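Local coordinates for protein probable enoyl-CoA hydratase/isomerase (Pseudomonas aeruginosa PAO1, PDB 5YLO) that probably isomerises Delta3-enoyl-CoA to Delta2-enoyl-CoA in unsaturated fatty acid breakdown, as a crotonase-family protein assembled from three chains, at residues A[125-128]-A[129-133]; A[154-157]-A[158-162]; A[184-188]-A[189-193]; A[223-226]-A[227-231]. One frame throughout, in Å; residues are numbered along the deposited sequence.

Interaction 1 (A[125-128]-A[129-133])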
loop_
_atom_site.group_PDB
_atom_site.type_symbol
_atom_site.label_atom_id
_atom_site.label_comp_id
_atom_site.label_asym_id
_atom_site.label_seq_id
_atom_site.Cartn_x
_atom_site.Cartn_y
_atom_site.Cartn_z
ATOM N N ARG A 125 0.539 14.229 9.188
ATOM C CA ARG A 125 1.619 14.279 10.165
ATOM C C ARG A 125 2.703 15.217 9.663
ATOM O O ARG A 125 3.301 14.975 8.610
ATOM C CB ARG A 125 2.194 12.884 10.434
ATOM C CG ARG A 125 1.462 12.123 11.526
ATOM C CD ARG A 125 1.722 10.628 11.440
ATOM N NE ARG A 125 1.385 10.095 10.123
ATOM C CZ ARG A 125 0.148 9.836 9.715
ATOM N NH1 ARG A 125 -0.880 10.063 10.521
ATOM N NH2 ARG A 125 -0.064 9.353 8.497
ATOM N N ILE A 126 2.939 16.292 10.408
ATOM C CA ILE A 126 4.059 17.197 10.184
ATOM C C ILE A 126 4.982 17.082 11.385
ATOM O O ILE A 126 4.544 17.262 12.528
ATOM C CB ILE A 126 3.591 18.647 9.985
ATOM C CG1 ILE A 126 2.557 18.726 8.862
ATOM C CG2 ILE A 126 4.781 19.548 9.681
ATOM C CD1 ILE A 126 1.960 20.103 8.685
ATOM N N ALA A 127 6.249 16.776 11.134
ATOM C CA ALA A 127 7.194 16.483 12.198
ATOM C C ALA A 127 8.332 17.491 12.198
ATOM O O ALA A 127 8.762 17.962 11.139
ATOM C CB ALA A 127 7.761 15.068 12.056
ATOM N N ALA A 128 8.807 17.822 13.394
ATOM C CA ALA A 128 10.030 18.592 13.527
ATOM C C ALA A 128 11.239 17.702 13.254
ATOM O O ALA A 128 11.179 16.475 13.369
ATOM C CB ALA A 128 10.128 19.202 14.924
ATOM N N ALA A 129 12.354 18.339 12.888
ATOM C CA ALA A 129 13.557 17.579 12.566
ATOM C C ALA A 129 14.073 16.803 13.770
ATOM O O ALA A 129 14.663 15.728 13.610
ATOM C CB ALA A 129 14.642 18.514 12.027
ATOM N N SER A 130 13.847 17.317 14.980
ATOM C CA SER A 130 14.294 16.627 16.184
ATOM C C SER A 130 13.453 15.398 16.505
ATOM O O SER A 130 13.877 14.576 17.325
ATOM C CB SER A 130 14.267 17.583 17.377
ATOM O OG SER A 130 12.966 18.120 17.564
ATOM N N ALA A 131 12.283 15.256 15.886
ATOM C CA ALA A 131 11.375 14.173 16.240
ATOM C C ALA A 131 12.008 12.813 15.967
ATOM O O ALA A 131 12.703 12.617 14.967
ATOM C CB ALA A 131 10.063 14.309 15.468
ATOM N N ARG A 132 11.768 11.874 16.882
ATOM C CA ARG A 132 12.260 10.508 16.776
ATOM C C ARG A 132 11.100 9.551 17.017
ATOM O O ARG A 132 10.166 9.862 17.759
ATOM C CB ARG A 132 13.391 10.245 17.779
ATOM C CG ARG A 132 14.517 11.270 17.718
ATOM C CD ARG A 132 15.772 10.670 17.116
ATOM N NE ARG A 132 16.337 9.646 17.987
ATOM C CZ ARG A 132 17.304 8.809 17.630
ATOM N NH1 ARG A 132 17.752 7.909 18.494
ATOM N NH2 ARG A 132 17.816 8.864 16.408
ATOM N N PHE A 133 11.158 8.381 16.386
ATOM C CA PHE A 133 10.030 7.458 16.397
ATOM C C PHE A 133 10.477 6.076 16.846
ATOM O O PHE A 133 11.458 5.536 16.326
ATOM C CB PHE A 133 9.377 7.387 15.014
ATOM C CG PHE A 133 8.771 8.688 14.570
ATOM C CD1 PHE A 133 9.539 9.640 13.917
ATOM C CD2 PHE A 133 7.437 8.965 14.819
ATOM C CE1 PHE A 133 8.982 10.843 13.513
ATOM C CE2 PHE A 133 6.874 10.163 14.418
ATOM C CZ PHE A 133 7.648 11.105 13.764
#

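Interaction 2 (A[154-157]-A[158-162])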
loop_
_atom_site.group_PDB
_atom_site.type_symbol
_atom_site.label_atom_id
_atom_site.label_comp_id
_atom_site.label_asym_id
_atom_site.label_seq_id
_atom_site.Cartn_x
_atom_site.Cartn_y
_atom_site.Cartn_z
ATOM N N ARG A 154 0.146 -0.326 6.672
ATOM C CA ARG A 154 -0.640 0.420 5.697
ATOM C C ARG A 154 0.083 1.678 5.228
ATOM O O ARG A 154 -0.081 2.090 4.074
ATOM C CB ARG A 154 -2.004 0.771 6.290
ATOM C CG ARG A 154 -2.940 -0.419 6.411
ATOM C CD ARG A 154 -4.190 -0.083 7.205
ATOM N NE ARG A 154 -5.221 -1.095 7.004
ATOM C CZ ARG A 154 -5.296 -2.236 7.681
ATOM N NH1 ARG A 154 -4.402 -2.517 8.622
ATOM N NH2 ARG A 154 -6.268 -3.098 7.418
ATOM N N LEU A 155 0.884 2.293 6.095
ATOM C CA LEU A 155 1.625 3.495 5.733
ATOM C C LEU A 155 3.004 3.195 5.160
ATOM O O LEU A 155 3.484 3.943 4.301
ATOM C CB LEU A 155 1.778 4.405 6.955
ATOM C CG LEU A 155 0.502 4.927 7.614
ATOM C CD1 LEU A 155 0.814 5.497 8.989
ATOM C CD2 LEU A 155 -0.158 5.980 6.738
ATOM N N LEU A 156 3.650 2.120 5.614
ATOM C CA LEU A 156 5.049 1.863 5.311
ATOM C C LEU A 156 5.292 0.625 4.461
ATOM O O LEU A 156 6.419 0.438 3.991
ATOM C CB LEU A 156 5.857 1.713 6.612
ATOM C CG LEU A 156 6.318 2.909 7.453
ATOM C CD1 LEU A 156 5.480 4.163 7.233
ATOM C CD2 LEU A 156 6.341 2.515 8.929
ATOM N N GLY A 157 4.291 -0.218 4.248
ATOM C CA GLY A 157 4.521 -1.538 3.706
ATOM C C GLY A 157 4.944 -2.521 4.786
ATOM O O GLY A 157 5.404 -2.151 5.866
ATOM N N SER A 158 4.788 -3.811 4.472
ATOM C CA SER A 158 4.995 -4.850 5.478
ATOM C C SER A 158 6.425 -4.847 6.007
ATOM O O SER A 158 6.647 -4.793 7.222
ATOM C CB SER A 158 4.637 -6.222 4.901
ATOM O OG SER A 158 3.246 -6.327 4.655
ATOM N N GLU A 159 7.414 -4.898 5.109
ATOM C CA GLU A 159 8.800 -5.047 5.548
ATOM C C GLU A 159 9.260 -3.842 6.361
ATOM O O GLU A 159 9.855 -3.994 7.434
ATOM C CB GLU A 159 9.719 -5.267 4.343
ATOM C CG GLU A 159 11.182 -5.458 4.729
ATOM C CD GLU A 159 12.082 -5.759 3.544
ATOM O OE1 GLU A 159 13.258 -6.114 3.771
ATOM O OE2 GLU A 159 11.620 -5.641 2.390
ATOM N N ALA A 160 8.993 -2.632 5.863
ATOM C CA ALA A 160 9.422 -1.433 6.577
ATOM C C ALA A 160 8.776 -1.352 7.952
ATOM O O ALA A 160 9.418 -0.943 8.926
ATOM C CB ALA A 160 9.098 -0.187 5.754
ATOM N N ALA A 161 7.505 -1.748 8.053
ATOM C CA ALA A 161 6.836 -1.782 9.348
ATOM C C ALA A 161 7.470 -2.805 10.280
ATOM O O ALA A 161 7.500 -2.594 11.497
ATOM C CB ALA A 161 5.348 -2.082 9.164
ATOM N N LYS A 162 7.981 -3.910 9.734
ATOM C CA LYS A 162 8.606 -4.923 10.576
ATOM C C LYS A 162 10.013 -4.522 11.001
ATOM O O LYS A 162 10.477 -4.950 12.063
ATOM C CB LYS A 162 8.627 -6.270 9.854
ATOM C CG LYS A 162 7.243 -6.845 9.593
ATOM C CD LYS A 162 7.313 -8.118 8.771
ATOM C CE LYS A 162 5.924 -8.623 8.429
ATOM N NZ LYS A 162 5.986 -9.794 7.516
HETATM O O HOH W 1 7.813 -2.004 3.334
#

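Interaction 3 (A[184-188]-A[189-193])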
loop_
_atom_site.group_PDB
_atom_site.type_symbol
_atom_site.label_atom_id
_atom_site.label_comp_id
_atom_site.label_asym_id
_atom_site.label_seq_id
_atom_site.Cartn_x
_atom_site.Cartn_y
_atom_site.Cartn_z
ATOM N N GLU A 184 5.418 15.433 6.069
ATOM C CA GLU A 184 6.151 16.682 5.940
ATOM C C GLU A 184 7.076 16.846 7.137
ATOM O O GLU A 184 6.742 16.447 8.255
ATOM C CB GLU A 184 5.185 17.868 5.833
ATOM C CG GLU A 184 5.841 19.207 5.578
ATOM C CD GLU A 184 4.822 20.310 5.374
ATOM O OE1 GLU A 184 3.639 19.993 5.122
ATOM O OE2 GLU A 184 5.205 21.493 5.471
ATOM N N VAL A 185 8.244 17.434 6.890
ATOM C CA VAL A 185 9.239 17.683 7.926
ATOM C C VAL A 185 9.679 19.137 7.836
ATOM O O VAL A 185 10.053 19.611 6.757
ATOM C CB VAL A 185 10.453 16.743 7.799
ATOM C CG1 VAL A 185 11.559 17.173 8.754
ATOM C CG2 VAL A 185 10.042 15.312 8.079
ATOM N N VAL A 186 9.629 19.840 8.967
ATOM C CA VAL A 186 10.058 21.228 9.055
ATOM C C VAL A 186 10.984 21.375 10.254
ATOM O O VAL A 186 11.062 20.502 11.121
ATOM C CB VAL A 186 8.868 22.205 9.176
ATOM C CG1 VAL A 186 7.951 22.090 7.969
ATOM C CG2 VAL A 186 8.099 21.939 10.457
ATOM N N ALA A 187 11.694 22.499 10.291
ATOM C CA ALA A 187 12.515 22.821 11.448
ATOM C C ALA A 187 11.632 23.060 12.668
ATOM O O ALA A 187 10.507 23.555 12.561
ATOM C CB ALA A 187 13.377 24.051 11.165
ATOM N N ASP A 188 12.160 22.689 13.839
ATOM C CA ASP A 188 11.392 22.794 15.077
ATOM C C ASP A 188 10.951 24.225 15.342
ATOM O O ASP A 188 9.885 24.448 15.929
ATOM C CB ASP A 188 12.221 22.284 16.256
ATOM C CG ASP A 188 13.179 21.178 15.865
ATOM O OD1 ASP A 188 13.333 20.908 14.655
ATOM O OD2 ASP A 188 13.795 20.588 16.773
ATOM N N GLU A 189 11.754 25.202 14.919
ATOM C CA GLU A 189 11.407 26.600 15.137
ATOM C C GLU A 189 10.175 27.000 14.336
ATOM O O GLU A 189 9.416 27.877 14.765
ATOM C CB GLU A 189 12.588 27.494 14.765
ATOM C CG GLU A 189 13.929 26.775 14.745
ATOM C CD GLU A 189 14.762 27.136 13.528
ATOM O OE1 GLU A 189 14.204 27.721 12.577
ATOM O OE2 GLU A 189 15.974 26.836 13.522
ATOM N N HIS A 190 9.955 26.369 13.184
ATOM C CA HIS A 190 8.858 26.716 12.293
ATOM C C HIS A 190 7.698 25.729 12.356
ATOM O O HIS A 190 6.780 25.824 11.536
ATOM C CB HIS A 190 9.361 26.816 10.850
ATOM C CG HIS A 190 10.444 27.832 10.653
ATOM N ND1 HIS A 190 10.336 29.131 11.101
ATOM C CD2 HIS A 190 11.651 27.741 10.046
ATOM C CE1 HIS A 190 11.432 29.796 10.785
ATOM N NE2 HIS A 190 12.247 28.976 10.144
ATOM N N LEU A 191 7.710 24.791 13.306
ATOM C CA LEU A 191 6.696 23.738 13.302
ATOM C C LEU A 191 5.307 24.298 13.585
ATOM O O LEU A 191 4.360 24.035 12.834
ATOM C CB LEU A 191 7.047 22.650 14.313
ATOM C CG LEU A 191 5.976 21.560 14.397
ATOM C CD1 LEU A 191 5.734 20.916 13.040
ATOM C CD2 LEU A 191 6.365 20.516 15.405
ATOM N N VAL A 192 5.161 25.057 14.674
ATOM C CA VAL A 192 3.855 25.619 15.015
ATOM C C VAL A 192 3.346 26.505 13.885
ATOM O O VAL A 192 2.158 26.477 13.542
ATOM C CB VAL A 192 3.934 26.384 16.350
ATOM C CG1 VAL A 192 2.579 26.981 16.706
ATOM C CG2 VAL A 192 4.421 25.463 17.461
ATOM N N GLU A 193 4.240 27.286 13.274
ATOM C CA GLU A 193 3.841 28.126 12.148
ATOM C C GLU A 193 3.449 27.283 10.940
ATOM O O GLU A 193 2.484 27.606 10.237
ATOM C CB GLU A 193 4.974 29.087 11.791
ATOM C CG GLU A 193 4.616 30.128 10.743
ATOM C CD GLU A 193 5.776 31.054 10.431
ATOM O OE1 GLU A 193 5.708 31.778 9.416
ATOM O OE2 GLU A 193 6.759 31.055 11.203
#

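Interaction 4 (A[223-226]-A[227-231])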
loop_
_atom_site.group_PDB
_atom_site.type_symbol
_atom_site.label_atom_id
_atom_site.label_comp_id
_atom_site.label_asym_id
_atom_site.label_seq_id
_atom_site.Cartn_x
_atom_site.Cartn_y
_atom_site.Cartn_z
ATOM N N ARG A 223 -14.037 -2.870 0.560
ATOM C CA ARG A 223 -14.935 -3.270 -0.513
ATOM C C ARG A 223 -14.266 -3.049 -1.865
ATOM O O ARG A 223 -13.293 -2.299 -1.988
ATOM C CB ARG A 223 -16.269 -2.508 -0.441
ATOM C CG ARG A 223 -16.239 -1.130 -1.059
ATOM C CD ARG A 223 -16.473 -0.038 -0.031
ATOM N NE ARG A 223 -17.780 -0.120 0.615
ATOM C CZ ARG A 223 -18.442 0.932 1.089
ATOM N NH1 ARG A 223 -17.931 2.151 0.971
ATOM N NH2 ARG A 223 -19.624 0.771 1.668
ATOM N N SER A 224 -14.799 -3.723 -2.881
ATOM C CA SER A 224 -14.273 -3.604 -4.231
ATOM C C SER A 224 -14.604 -2.227 -4.802
ATOM O O SER A 224 -15.303 -1.416 -4.186
ATOM C CB SER A 224 -14.838 -4.710 -5.120
ATOM O OG SER A 224 -16.226 -4.526 -5.341
ATOM N N LEU A 225 -14.093 -1.956 -6.003
ATOM C CA LEU A 225 -14.428 -0.697 -6.657
ATOM C C LEU A 225 -15.909 -0.645 -7.006
ATOM O O LEU A 225 -16.568 0.378 -6.786
ATOM C CB LEU A 225 -13.573 -0.498 -7.908
ATOM C CG LEU A 225 -13.922 0.736 -8.745
ATOM C CD1 LEU A 225 -13.681 2.023 -7.968
ATOM C CD2 LEU A 225 -13.141 0.743 -10.046
ATOM N N ALA A 226 -16.455 -1.742 -7.539
ATOM C CA ALA A 226 -17.869 -1.759 -7.900
ATOM C C ALA A 226 -18.753 -1.529 -6.680
ATOM O O ALA A 226 -19.738 -0.782 -6.749
ATOM C CB ALA A 226 -18.226 -3.081 -8.576
ATOM N N GLU A 227 -18.414 -2.157 -5.552
ATOM C CA GLU A 227 -19.162 -1.921 -4.320
ATOM C C GLU A 227 -19.047 -0.467 -3.878
ATOM O O GLU A 227 -20.043 0.158 -3.497
ATOM C CB GLU A 227 -18.663 -2.847 -3.213
ATOM C CG GLU A 227 -19.009 -4.304 -3.400
ATOM C CD GLU A 227 -18.793 -5.106 -2.134
ATOM O OE1 GLU A 227 -17.624 -5.277 -1.727
ATOM O OE2 GLU A 227 -19.795 -5.555 -1.541
ATOM N N GLN A 228 -17.830 0.081 -3.913
ATOM C CA GLN A 228 -17.626 1.472 -3.523
ATOM C C GLN A 228 -18.499 2.408 -4.349
ATOM O O GLN A 228 -19.089 3.354 -3.816
ATOM C CB GLN A 228 -16.147 1.839 -3.668
ATOM C CG GLN A 228 -15.813 3.299 -3.379
ATOM C CD GLN A 228 -15.492 3.558 -1.918
ATOM O OE1 GLN A 228 -16.033 2.907 -1.026
ATOM N NE2 GLN A 228 -14.600 4.512 -1.669
ATOM N N LEU A 229 -18.610 2.145 -5.654
ATOM C CA LEU A 229 -19.438 2.989 -6.508
ATOM C C LEU A 229 -20.920 2.812 -6.194
ATOM O O LEU A 229 -21.684 3.783 -6.221
ATOM C CB LEU A 229 -19.151 2.689 -7.979
ATOM C CG LEU A 229 -17.703 2.901 -8.434
ATOM C CD1 LEU A 229 -17.559 2.692 -9.934
ATOM C CD2 LEU A 229 -17.207 4.281 -8.033
ATOM N N ARG A 230 -21.346 1.579 -5.897
ATOM C CA ARG A 230 -22.725 1.364 -5.466
ATOM C C ARG A 230 -23.022 2.123 -4.180
ATOM O O ARG A 230 -24.087 2.734 -4.043
ATOM C CB ARG A 230 -23.000 -0.128 -5.262
ATOM C CG ARG A 230 -23.141 -0.940 -6.534
ATOM C CD ARG A 230 -23.622 -2.359 -6.236
ATOM N NE ARG A 230 -22.744 -3.069 -5.306
ATOM C CZ ARG A 230 -23.127 -3.546 -4.124
ATOM N NH1 ARG A 230 -22.259 -4.179 -3.346
ATOM N NH2 ARG A 230 -24.384 -3.407 -3.724
ATOM N N ALA A 231 -22.087 2.097 -3.229
ATOM C CA ALA A 231 -22.332 2.727 -1.938
ATOM C C ALA A 231 -22.430 4.242 -2.057
ATOM O O ALA A 231 -23.179 4.870 -1.301
ATOM C CB ALA A 231 -21.236 2.339 -0.946
#

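Interaction 1 (A[125-128]-A[129-133])
Ala129 follows directly on Ala128, where the chain leaves strand 124-128 and enters a type I beta turn that ends at Ala131. The CB of Ala129 points away from the strand. Ser130 takes the next corner. Its OG sits between its own backbone N and carbonyl carbon (chi1 57°), which places it alongside the methyl of Ala128, 4.0 Å from OG to CB; the polar partner of this hydroxyl, in the conformer given for that residue, is the carboxylate of Asp188, in the loop after strand 184-186. Ala131 comes last in the turn. Its N donates to Ala128 O at 3.0 Å, the bond that closes the turn. The Ala131 methyl looks back at the strand, with its CB 4.2 Å from Ala127 CB. Phe133, where strand 132-134 is under way, swings its ring back to the Ala127 methyl: CZ is 4.3 Å from Ala127 CB, which lies at the ring edge, near its plane. Val107 of strand 103-107 packs on Ala127, Ala131 and Phe133 alike, so methyls and one ring gather around Val107. The chemistry is thus divided: one backbone bond holds the turn, helped, in that conformer, by Asp188, whereas purely apolar contacts bury the side of the strand from which Phe133 approaches.

Interaction 2 (A[154-157]-A[158-162])
Gly157 breaks the helical path after Leu156 with a positive phi of 82°, and its carbonyl O then accepts from Ala161 N at 3.1 Å, with an N-H...O angle of 158°, as an early turn of helix 158-166 forms. A CB on this backbone would jam against the carbonyl O of Leu156, so the lack of a side chain permits the turn; Gly157 is also at the N-cap of the next helix. The same Gly157 oxygen lies against the methyl of Ala161, 3.3 Å from O to CB. A water bridges the junction: it donates to Leu156 O at 2.9 Å and accepts from Ala160 N at 2.9 Å, so a carbonyl ending one helix and an N-H opening the next are both satisfied. Beside this bridge, Ala160 CB touches Leu156 O at 3.3 Å and Leu156 CB at 3.9 Å. Leu156 has its CG anti to the carbonyl carbon (chi1 -79°), which carries the isopropyl end off to one side and leaves CB to make the apolar touch. The other faces of the new helix look elsewhere: Glu159 OE1 accepts from the backbone N of Arg125 of the third subunit, and Lys162 NZ forms a salt bridge with Asp123 of that subunit. Ser158 OG is hydrogen-bonded to a glycerol, probably from the crystallisation liquor. The arrangement is a break between two consecutive helices at a glycine of positive phi that also N-caps the second, bridged by a water and placed in this crotonase-family protein where one chain meets another.

Interaction 3 (A[184-188]-A[189-193])
Ala187 O accepts from His190 N at 2.9 Å, a bond bent to 139°. One residue on, Asp188 O takes the N-H of Leu191 more weakly, at 3.4 Å from O to N, though nearly straight. Leu191 N also comes within 3.1 Å of Ala187 O, but the angle is too poor for a bond, so each of these two carbonyls serves one donor here. These two short-range bonds wind the chain from strand 184-186 into helix 191-204, with His190 at the N-cap position. The Asp188 carboxylate turns back to the neighbouring connection: in the conformer given, one of two, OD2 is hydrogen-bonded to Ser130 OG and OD1 takes a weak bond from Ala129 N. Between strand and helix the contact is apolar. With CG1 anti to the carbonyl carbon (chi1 -60°), Val186 is left with CG2 between the backbone N and the carbonyl carbon, and CG2 meets Leu191 CD1 at 3.6 Å, the two side chains crossing at about a right angle. On the exposed part of the turn, the Ala187 methyl lies obliquely by the His190 ring, 4.2 Å from CB to CD2, and 4.0 Å from Glu189 OE1. Leu191 also packs on Ile126 and Ala128 of strand 124-128. The chemistry implies a turn held by one sound and one weak backbone bond, with the Asp188 side chain tied to the neighbouring connection and Val186 sealed against Leu191.

Interaction 4 (A[223-226]-A[227-231])
The guanidinium of Arg223 carries the methyl of Ala231 over one face, 3.4 Å from NH2 to CB, and has Gln228 OE1 at its edge, near the plane. NH1 donates to that OE1 at 2.9 Å, and the guanidinium and amide planes stand 68° apart. CG of Arg223 lies between the backbone N and the carbonyl carbon (chi1 82°), and bends at chi2 and chi3 then turn the guanidinium onto the helix; CD passes 3.1 Å from Gln228 OE1. The guanidinium of Arg230 has Glu227 CG in plane at its edge, and its NH1 forms a long salt bridge of 3.4 Å with Glu227 OE2. Ser224 and Glu227 make a capping box at the start of helix 225-232: Glu227 N donates to Ser224 OG at 3.2 Å, while Ser224 N returns a weak bond to Glu227 OE1. The helix proper then starts with Gln228 N bonded to Ser224 O and Leu229 N to Leu225 O. On the buried side Leu225 CD1 touches Leu229 CG at 4.1 Å, and both leucines pack on histidines of the second subunit, His97 and His90. Gln228 NE2 is hydrogen-bonded to Leu216 O, and Arg223 O accepts from Trp150 NE1 of the second subunit.

Overall arrangement
Each interaction closes only a few residues, and the four follow in series along the chain, none nesting in or crossing another. Interaction 1 turns the chain from the main mixed sheet into the small three-stranded one. Interaction 2 joins the consecutive helices 146-156 and 158-166, and touches interaction 1 through Arg125 NH2 and Leu155 CD2. Interaction 3 returns to the main sheet, where strand 184-186 neighbours strand 124-128, and passes the chain on to helix 191-204; its centre is about 9 Å from that of interaction 1. Interaction 4 opens the last modelled helix, 225-232, with its centre about 36 Å from that of interaction 1, at the edge toward another subunit.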